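Local coordinates for protein alpha-fucosidase (Bifidobacterium bifidum, PDB 2EAB) that probably releases terminal alpha-1,2-linked L-fucose from glycans by hydrolysis, this chain being the catalytic domain of a longer membrane-associated protein, at residues G102-L105 with R106-K110; G361-T364 with T365-R369; V423-Q426 with M427-W430; F623-A626 with N627-R630. All coordinates share one frame; numbering follows the deposited sequence.

All four contacts are local, and they follow one another along the chain without nesting or crossing. Interaction 1 closes the first turn of helix 103-113, in the N-terminal region related to family 65. The other three lie in the family 95 catalytic region. Interaction 2 caps helix 365-386 where the chain turns out of helix 351-360. Interaction 3 is a short helix near the centre of the chain, close to the calcium site. Interaction 4 closes a surface loop before helix 632-639. Interactions 1 and 2 lie on opposite sides of the chain's centre, their own centres 57 Å apart. Interactions 1 and 4 share a side, with nearest atoms about 9 Å apart.

Interaction 1: G102-L105 with R106-K110; sequences GATL and RALNK
G102 O accepts from R106 N at 2.9 Å. This bond closes the first turn of the helix, with G102 as N-cap. A107 N, L108 N and N109 N continue the series to the carbonyls of A103, T104 and L105. G102 has a positive phi of 92°. A side chain there would press on the preceding carbonyl oxygen and lie close to R106 NH2.

The R106 side chain leaves the helix with CG anti to the backbone N, then bends at chi3 (-51°). The bend carries the guanidinium back along the helix toward its start. G102 O sits 4.1 Å above the guanidinium plane, over its centre. R106 NH1 comes within 3.8 Å of A103 CA. With an alanine in place of R106, G102 O and A103 would probably lose this cover, while the backbone bond could remain.

On the buried side, L105 and N109 cross at an angle, with L105 CD1 4.1 Å from N109 ND2. L108 CG rests 3.5 Å from T104 O. L108 CD1 is 4.3 Å from T104 CG2.

Several residues reach beyond this turn. T104 OG1 is hydrogen-bonded to K98 O of helix 96-99. L108 packs on V119 and L124 in loops. G102 bonds through its backbone to V461 of helix 452-463, and N109 OD1 accepts from V562 N of strand 558-565.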
loop_
_atom_site.group_PDB
_atom_site.type_symbol
_atom_site.label_atom_id
_atom_site.label_comp_id
_atom_site.label_asym_id
_atom_site.label_seq_id
_atom_site.Cartn_x
_atom_site.Cartn_y
_atom_site.Cartn_z
ATOM N N GLY A 102 28.748 10.789 -8.740
ATOM C CA GLY A 102 28.562 11.531 -7.502
ATOM C C GLY A 102 29.036 12.970 -7.501
ATOM O O GLY A 102 28.740 13.702 -6.560
ATOM N N ALA A 103 29.761 13.379 -8.542
ATOM C CA ALA A 103 30.368 14.714 -8.563
ATOM C C ALA A 103 29.339 15.843 -8.626
ATOM O O ALA A 103 29.548 16.910 -8.050
ATOM C CB ALA A 103 31.375 14.840 -9.698
ATOM N N THR A 104 28.232 15.609 -9.323
ATOM C CA THR A 104 27.185 16.621 -9.454
ATOM C C THR A 104 26.565 16.923 -8.095
ATOM O O THR A 104 26.485 18.085 -7.680
ATOM C CB THR A 104 26.125 16.181 -10.478
ATOM O OG1 THR A 104 26.780 15.923 -11.723
ATOM C CG2 THR A 104 25.061 17.259 -10.675
ATOM N N LEU A 105 26.159 15.862 -7.403
ATOM C CA LEU A 105 25.609 15.960 -6.062
ATOM C C LEU A 105 26.612 16.586 -5.087
ATOM O O LEU A 105 26.260 17.470 -4.307
ATOM C CB LEU A 105 25.183 14.567 -5.584
ATOM C CG LEU A 105 24.611 14.434 -4.174
ATOM C CD1 LEU A 105 23.391 15.323 -3.982
ATOM C CD2 LEU A 105 24.261 12.981 -3.900
ATOM N N ARG A 106 27.856 16.118 -5.139
ATOM C CA ARG A 106 28.918 16.612 -4.261
ATOM C C ARG A 106 29.099 18.125 -4.384
ATOM O O ARG A 106 29.200 18.827 -3.374
ATOM C CB ARG A 106 30.223 15.872 -4.575
ATOM C CG ARG A 106 31.424 16.243 -3.717
ATOM C CD ARG A 106 32.638 15.379 -4.067
ATOM N NE ARG A 106 32.301 13.954 -4.048
ATOM C CZ ARG A 106 32.482 13.110 -5.061
ATOM N NH1 ARG A 106 33.034 13.514 -6.199
ATOM N NH2 ARG A 106 32.120 11.842 -4.925
ATOM N N ALA A 107 29.127 18.617 -5.620
ATOM C CA ALA A 107 29.332 20.042 -5.863
ATOM C C ALA A 107 28.151 20.897 -5.395
ATOM O O ALA A 107 28.351 22.005 -4.889
ATOM C CB ALA A 107 29.652 20.299 -7.327
ATOM N N LEU A 108 26.929 20.385 -5.547
ATOM C CA LEU A 108 25.745 21.093 -5.063
ATOM C C LEU A 108 25.778 21.192 -3.547
ATOM O O LEU A 108 25.503 22.250 -2.977
ATOM C CB LEU A 108 24.468 20.389 -5.522
ATOM C CG LEU A 108 24.150 20.560 -7.006
ATOM C CD1 LEU A 108 23.181 19.496 -7.474
ATOM C CD2 LEU A 108 23.609 21.956 -7.311
ATOM N N ASN A 109 26.127 20.087 -2.895
ATOM C CA ASN A 109 26.251 20.082 -1.446
ATOM C C ASN A 109 27.327 21.039 -0.948
ATOM O O ASN A 109 27.149 21.681 0.089
ATOM C CB ASN A 109 26.495 18.669 -0.931
ATOM C CG ASN A 109 25.251 17.811 -0.989
ATOM O OD1 ASN A 109 24.163 18.287 -1.309
ATOM N ND2 ASN A 109 25.409 16.531 -0.679
ATOM N N LYS A 110 28.422 21.150 -1.700
ATOM C CA LYS A 110 29.492 22.095 -1.369
ATOM C C LYS A 110 28.981 23.534 -1.422
ATOM O O LYS A 110 29.293 24.336 -0.543
ATOM C CB LYS A 110 30.703 21.921 -2.290
ATOM C CG LYS A 110 31.896 22.797 -1.926
ATOM C CD LYS A 110 33.106 22.485 -2.791
ATOM C CE LYS A 110 34.263 23.426 -2.487
ATOM N NZ LYS A 110 34.016 24.814 -2.985
#

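Interaction 2: G361-T364 with T365-R369; sequences GSAT and TAQKR
The first torsions of T364 and Q367 bring their polar groups within bonding distance of each other's backbone. T364 OG1 lies between its own backbone N and carbonyl carbon (chi1 64°). Q367 CG lies beside its backbone N (chi1 -73°), and the chain beyond it is extended. The hydroxyl oxygen therefore faces the backbone N-H of Q367, and the amide oxygen reaches back to the N-H of T364.

Q367 N donates to T364 OG1 at 3.2 Å. T364 N donates to Q367 OE1 at 3.0 Å, nearly straight at 165° but tilted from the amide plane. These reciprocal bonds form a capping box, with T364 as N-cap of helix 365-386. K368 N to T364 O, at 2.8 Å, starts the regular helical bonding. Just before the box, helix 351-360 ends in a Schellman motif with G361 at C-prime. Residues 362-364 link the two helices.

Q367 OE1 has a second donor. A water donates a hydrogen bond to Q367 OE1 and another to S362 O, each at 2.7 Å. A leucine in place of Q367 would probably leave T364 N without its acceptor and this water with one partner fewer.

A363 CB packs at 4.0 Å against Q367 CB, and K368 CG also touches that methyl. The lysine chain bends at chi3, and its NZ forms a salt bridge with E746.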
loop_
_atom_site.group_PDB
_atom_site.type_symbol
_atom_site.label_atom_id
_atom_site.label_comp_id
_atom_site.label_asym_id
_atom_site.label_seq_id
_atom_site.Cartn_x
_atom_site.Cartn_y
_atom_site.Cartn_z
ATOM N N GLY A 361 -26.403 13.229 3.004
ATOM C CA GLY A 361 -26.671 13.435 4.425
ATOM C C GLY A 361 -27.999 12.860 4.879
ATOM O O GLY A 361 -28.540 13.280 5.904
ATOM N N SER A 362 -28.521 11.899 4.123
ATOM C CA SER A 362 -29.791 11.252 4.459
ATOM C C SER A 362 -29.598 9.836 5.010
ATOM O O SER A 362 -30.573 9.154 5.343
ATOM C CB SER A 362 -30.724 11.233 3.244
ATOM O OG SER A 362 -30.182 10.451 2.195
ATOM N N ALA A 363 -28.345 9.395 5.107
ATOM C CA ALA A 363 -28.038 8.093 5.689
ATOM C C ALA A 363 -28.302 8.108 7.193
ATOM O O ALA A 363 -27.918 9.051 7.890
ATOM C CB ALA A 363 -26.591 7.702 5.406
ATOM N N THR A 364 -28.962 7.059 7.677
ATOM C CA THR A 364 -29.184 6.875 9.111
ATOM C C THR A 364 -27.856 6.537 9.780
ATOM O O THR A 364 -26.873 6.218 9.102
ATOM C CB THR A 364 -30.148 5.712 9.388
ATOM O OG1 THR A 364 -29.548 4.491 8.939
ATOM C CG2 THR A 364 -31.494 5.922 8.690
ATOM N N THR A 365 -27.829 6.583 11.109
ATOM C CA THR A 365 -26.625 6.217 11.856
ATOM C C THR A 365 -26.137 4.818 11.472
ATOM O O THR A 365 -24.951 4.633 11.178
ATOM C CB THR A 365 -26.849 6.329 13.379
ATOM O OG1 THR A 365 -27.197 7.681 13.696
ATOM C CG2 THR A 365 -25.589 5.943 14.153
ATOM N N ALA A 366 -27.048 3.847 11.446
ATOM C CA ALA A 366 -26.699 2.473 11.074
ATOM C C ALA A 366 -26.098 2.404 9.666
ATOM O O ALA A 366 -25.143 1.658 9.424
ATOM C CB ALA A 366 -27.915 1.566 11.179
ATOM N N GLN A 367 -26.661 3.188 8.750
ATOM C CA GLN A 367 -26.172 3.254 7.372
ATOM C C GLN A 367 -24.806 3.925 7.258
ATOM O O GLN A 367 -23.953 3.470 6.487
ATOM C CB GLN A 367 -27.197 3.945 6.477
ATOM C CG GLN A 367 -28.411 3.072 6.187
ATOM C CD GLN A 367 -29.554 3.829 5.535
ATOM O OE1 GLN A 367 -29.567 5.057 5.503
ATOM N NE2 GLN A 367 -30.530 3.087 5.019
ATOM N N LYS A 368 -24.591 4.993 8.021
ATOM C CA LYS A 368 -23.263 5.610 8.089
ATOM C C LYS A 368 -22.231 4.602 8.587
ATOM O O LYS A 368 -21.147 4.481 8.016
ATOM C CB LYS A 368 -23.254 6.856 8.979
ATOM C CG LYS A 368 -23.960 8.066 8.377
ATOM C CD LYS A 368 -23.693 9.329 9.182
ATOM C CE LYS A 368 -22.275 9.857 8.957
ATOM N NZ LYS A 368 -21.950 10.979 9.871
ATOM N N ARG A 369 -22.571 3.867 9.640
ATOM C CA ARG A 369 -21.672 2.842 10.156
ATOM C C ARG A 369 -21.464 1.715 9.147
ATOM O O ARG A 369 -20.371 1.155 9.064
ATOM C CB ARG A 369 -22.161 2.301 11.503
ATOM C CG ARG A 369 -22.335 3.360 12.603
ATOM C CD ARG A 369 -21.073 4.191 12.882
ATOM N NE ARG A 369 -21.400 5.353 13.712
ATOM C CZ ARG A 369 -21.440 6.618 13.290
ATOM N NH1 ARG A 369 -21.144 6.939 12.037
ATOM N NH2 ARG A 369 -21.765 7.581 14.139
HETATM O O HOH W 1 -31.527 6.737 4.603
#

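Interaction 3: V423-Q426 with M427-W430; sequences VNLQ and MNYW
V423 O accepts from M427 N at 2.9 Å, and N424 O from N428 N at 3.0 Å. These are the regular backbone bonds of a short helix with V423 as N-cap. The pattern then changes. Y429 N bonds to Q426 O at 3.0 Å from above the carbonyl plane, and only weakly to L425 O. Y429 N to Q426 O and W430 N to M427 O both span three residues, as in a 3-10 turn.

The apolar contacts are few. V423 and M427 lie side by side and point the same way, with CG2 4.1 Å from CE. M427 CG is anti to its backbone N (chi1 -169°), and the chain bends only at its last torsion, which brings the methyl round to the valine. L425 CD1 reaches Y429 CE2 at 4.1 Å, the two side chains crossing.

The aromatic rings meet the backbone differently. The indole of W430 turns back under the helix and covers the Q426 peptide with one face. Q426 O lies 3.1 Å from W430 CD1. The Y429 ring instead meets L425 O at its edge, in plane, with CD2 3.5 Å away.

Polar tips are tied elsewhere. Q426 NE2 bonds to M421 O, N428 ND2 to N396 O, and Y429 OH to S387 OG and S395 N. The Y429 side chain is about 6 Å from the calcium ion. Helices 507-520, 722-734 and 767-780 pack around this turn, within the helical barrel characteristic of family 95.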
loop_
_atom_site.group_PDB
_atom_site.type_symbol
_atom_site.label_atom_id
_atom_site.label_comp_id
_atom_site.label_asym_id
_atom_site.label_seq_id
_atom_site.Cartn_x
_atom_site.Cartn_y
_atom_site.Cartn_z
ATOM N N VAL A 423 5.151 8.009 -1.148
ATOM C CA VAL A 423 3.976 8.012 -0.251
ATOM C C VAL A 423 3.015 6.886 -0.623
ATOM O O VAL A 423 2.397 6.286 0.258
ATOM C CB VAL A 423 3.207 9.373 -0.130
ATOM C CG1 VAL A 423 2.491 9.751 -1.429
ATOM C CG2 VAL A 423 2.207 9.327 1.034
ATOM N N ASN A 424 2.886 6.603 -1.916
ATOM C CA ASN A 424 1.796 5.748 -2.379
ATOM C C ASN A 424 2.015 4.281 -2.048
ATOM O O ASN A 424 1.154 3.644 -1.441
ATOM C CB ASN A 424 1.559 5.918 -3.878
ATOM C CG ASN A 424 1.343 7.362 -4.275
ATOM O OD1 ASN A 424 0.207 7.857 -4.304
ATOM N ND2 ASN A 424 2.422 8.057 -4.552
ATOM N N LEU A 425 3.175 3.755 -2.424
ATOM C CA LEU A 425 3.499 2.370 -2.104
ATOM C C LEU A 425 3.565 2.164 -0.589
ATOM O O LEU A 425 3.136 1.126 -0.073
ATOM C CB LEU A 425 4.805 1.947 -2.782
ATOM C CG LEU A 425 5.184 0.471 -2.642
ATOM C CD1 LEU A 425 4.125 -0.443 -3.254
ATOM C CD2 LEU A 425 6.551 0.202 -3.244
ATOM N N GLN A 426 4.096 3.161 0.115
ATOM C CA GLN A 426 4.104 3.150 1.573
ATOM C C GLN A 426 2.685 2.978 2.111
ATOM O O GLN A 426 2.440 2.133 2.975
ATOM C CB GLN A 426 4.715 4.442 2.119
ATOM C CG GLN A 426 6.233 4.555 1.968
ATOM C CD GLN A 426 6.709 5.035 0.600
ATOM O OE1 GLN A 426 5.913 5.344 -0.299
ATOM N NE2 GLN A 426 8.027 5.110 0.446
ATOM N N MET A 427 1.756 3.784 1.599
ATOM C CA MET A 427 0.363 3.741 2.037
ATOM C C MET A 427 -0.286 2.378 1.792
ATOM O O MET A 427 -1.057 1.896 2.628
ATOM C CB MET A 427 -0.440 4.855 1.373
ATOM C CG MET A 427 -1.820 5.035 1.974
ATOM S SD MET A 427 -2.710 6.469 1.372
ATOM C CE MET A 427 -1.546 7.788 1.752
ATOM N N ASN A 428 0.041 1.756 0.660
ATOM C CA ASN A 428 -0.455 0.414 0.358
ATOM C C ASN A 428 -0.119 -0.577 1.464
ATOM O O ASN A 428 -0.836 -1.562 1.652
ATOM C CB ASN A 428 0.147 -0.115 -0.945
ATOM C CG ASN A 428 -0.438 0.529 -2.188
ATOM O OD1 ASN A 428 -1.140 1.537 -2.128
ATOM N ND2 ASN A 428 -0.113 -0.048 -3.339
ATOM N N TYR A 429 0.991 -0.328 2.157
ATOM C CA TYR A 429 1.460 -1.202 3.229
ATOM C C TYR A 429 1.422 -0.558 4.611
ATOM O O TYR A 429 2.219 -0.902 5.495
ATOM C CB TYR A 429 2.831 -1.821 2.874
ATOM C CG TYR A 429 2.680 -2.768 1.708
ATOM C CD1 TYR A 429 2.356 -4.107 1.919
ATOM C CD2 TYR A 429 2.785 -2.314 0.394
ATOM C CE1 TYR A 429 2.164 -4.974 0.850
ATOM C CE2 TYR A 429 2.598 -3.175 -0.678
ATOM C CZ TYR A 429 2.286 -4.500 -0.444
ATOM O OH TYR A 429 2.098 -5.337 -1.518
ATOM N N TRP A 430 0.489 0.375 4.798
ATOM C CA TRP A 430 0.196 0.900 6.132
ATOM C C TRP A 430 -0.762 0.064 6.987
ATOM O O TRP A 430 -0.559 0.003 8.193
ATOM C CB TRP A 430 -0.302 2.344 6.092
ATOM C CG TRP A 430 0.761 3.363 5.811
ATOM C CD1 TRP A 430 2.117 3.186 5.841
ATOM C CD2 TRP A 430 0.544 4.738 5.478
ATOM N NE1 TRP A 430 2.757 4.366 5.518
ATOM C CE2 TRP A 430 1.812 5.333 5.295
ATOM C CE3 TRP A 430 -0.604 5.524 5.313
ATOM C CZ2 TRP A 430 1.961 6.686 4.947
ATOM C CZ3 TRP A 430 -0.452 6.865 4.967
ATOM C CH2 TRP A 430 0.819 7.429 4.792
#

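Interaction 4: F623-A626 with N627-R630; sequences FTDA and NANR
F623 and R630 form a flat cation-pi stack in a surface loop, and D625 makes an Asx turn beside it. The loop lies between the cysteines of the C610-C634 disulfide.

The inner part is tight. The guanidinium of R630 lies on the F623 ring with planes only 7° apart and centres 3.7 Å apart. R630 CD also points over the ring face, making a CH-pi contact with its centroid at 3.6 Å. A bend at chi3 (-70°) folds the arginine chain so that CD and the guanidinium lie over the same ring face. The guanidinium is fixed in its plane as well. R630 NH1 and NH2 both donate to D625 O, at 2.8 Å and 3.0 Å, and that oxygen lies almost exactly in the guanidinium plane. NH1 has a further acceptor in N614 O. A628 O sits over the face turned away from F623. W615 meets the F623 ring edge-to-face, and helix 525-546 touches both F623 and R630 through N544 and V543.

The outer part is looser and wetter. N627 N donates to D625 OD1 at 3.0 Å, the bond that defines the Asx turn; it comes from above the carboxylate plane. D625 OD2 lies 3.7 Å from A628 CB. One water bridges D625 OD1 and N627 ND2. Another donates to A626 O and, at 2.7 Å, to A628 O.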
loop_
_atom_site.group_PDB
_atom_site.type_symbol
_atom_site.label_atom_id
_atom_site.label_comp_id
_atom_site.label_asym_id
_atom_site.label_seq_id
_atom_site.Cartn_x
_atom_site.Cartn_y
_atom_site.Cartn_z
ATOM N N PHE A 623 36.471 10.780 3.564
ATOM C CA PHE A 623 36.643 11.342 4.902
ATOM C C PHE A 623 38.107 11.612 5.210
ATOM O O PHE A 623 38.975 10.781 4.931
ATOM C CB PHE A 623 36.043 10.423 5.968
ATOM C CG PHE A 623 34.549 10.307 5.892
ATOM C CD1 PHE A 623 33.739 11.416 6.123
ATOM C CD2 PHE A 623 33.949 9.089 5.596
ATOM C CE1 PHE A 623 32.350 11.309 6.052
ATOM C CE2 PHE A 623 32.564 8.970 5.526
ATOM C CZ PHE A 623 31.763 10.082 5.751
ATOM N N THR A 624 38.373 12.780 5.782
ATOM C CA THR A 624 39.745 13.170 6.104
ATOM C C THR A 624 40.214 12.571 7.431
ATOM O O THR A 624 41.417 12.417 7.656
ATOM C CB THR A 624 39.939 14.702 6.081
ATOM O OG1 THR A 624 38.953 15.330 6.907
ATOM C CG2 THR A 624 39.818 15.233 4.652
ATOM N N ASP A 625 39.265 12.229 8.299
ATOM C CA ASP A 625 39.572 11.512 9.534
ATOM C C ASP A 625 38.940 10.122 9.493
ATOM O O ASP A 625 37.722 9.977 9.641
ATOM C CB ASP A 625 39.091 12.299 10.760
ATOM C CG ASP A 625 39.570 11.696 12.080
ATOM O OD1 ASP A 625 40.091 10.560 12.089
ATOM O OD2 ASP A 625 39.417 12.371 13.118
ATOM N N ALA A 626 39.776 9.106 9.300
ATOM C CA ALA A 626 39.315 7.725 9.180
ATOM C C ALA A 626 38.712 7.175 10.474
ATOM O O ALA A 626 37.889 6.258 10.437
ATOM C CB ALA A 626 40.454 6.826 8.697
ATOM N N ASN A 627 39.106 7.754 11.607
ATOM C CA ASN A 627 38.765 7.210 12.923
ATOM C C ASN A 627 37.689 7.966 13.707
ATOM O O ASN A 627 37.333 7.563 14.817
ATOM C CB ASN A 627 40.034 7.083 13.777
ATOM C CG ASN A 627 41.114 6.257 13.100
ATOM O OD1 ASN A 627 40.836 5.211 12.511
ATOM N ND2 ASN A 627 42.355 6.723 13.186
ATOM N N ALA A 628 37.174 9.053 13.139
ATOM C CA ALA A 628 36.156 9.858 13.815
ATOM C C ALA A 628 34.848 9.085 13.972
ATOM O O ALA A 628 34.540 8.201 13.173
ATOM C CB ALA A 628 35.925 11.160 13.073
ATOM N N ASN A 629 34.095 9.416 15.017
ATOM C CA ASN A 629 32.821 8.767 15.291
ATOM C C ASN A 629 31.772 9.147 14.247
ATOM O O ASN A 629 31.290 10.276 14.230
ATOM C CB ASN A 629 32.349 9.127 16.705
ATOM C CG ASN A 629 31.067 8.415 17.106
ATOM O OD1 ASN A 629 30.465 7.674 16.322
ATOM N ND2 ASN A 629 30.637 8.645 18.341
ATOM N N ARG A 630 31.444 8.199 13.374
ATOM C CA ARG A 630 30.350 8.360 12.415
ATOM C C ARG A 630 29.367 7.206 12.573
ATOM O O ARG A 630 28.735 6.767 11.611
ATOM C CB ARG A 630 30.881 8.456 10.979
ATOM C CG ARG A 630 31.640 9.741 10.705
ATOM C CD ARG A 630 32.130 9.828 9.271
ATOM N NE ARG A 630 33.211 8.885 8.987
ATOM C CZ ARG A 630 34.508 9.141 9.142
ATOM N NH1 ARG A 630 34.914 10.327 9.579
ATOM N NH2 ARG A 630 35.402 8.206 8.851
HETATM O O HOH W 2 42.389 9.667 13.241
HETATM O O HOH W 3 35.392 5.977 11.828
#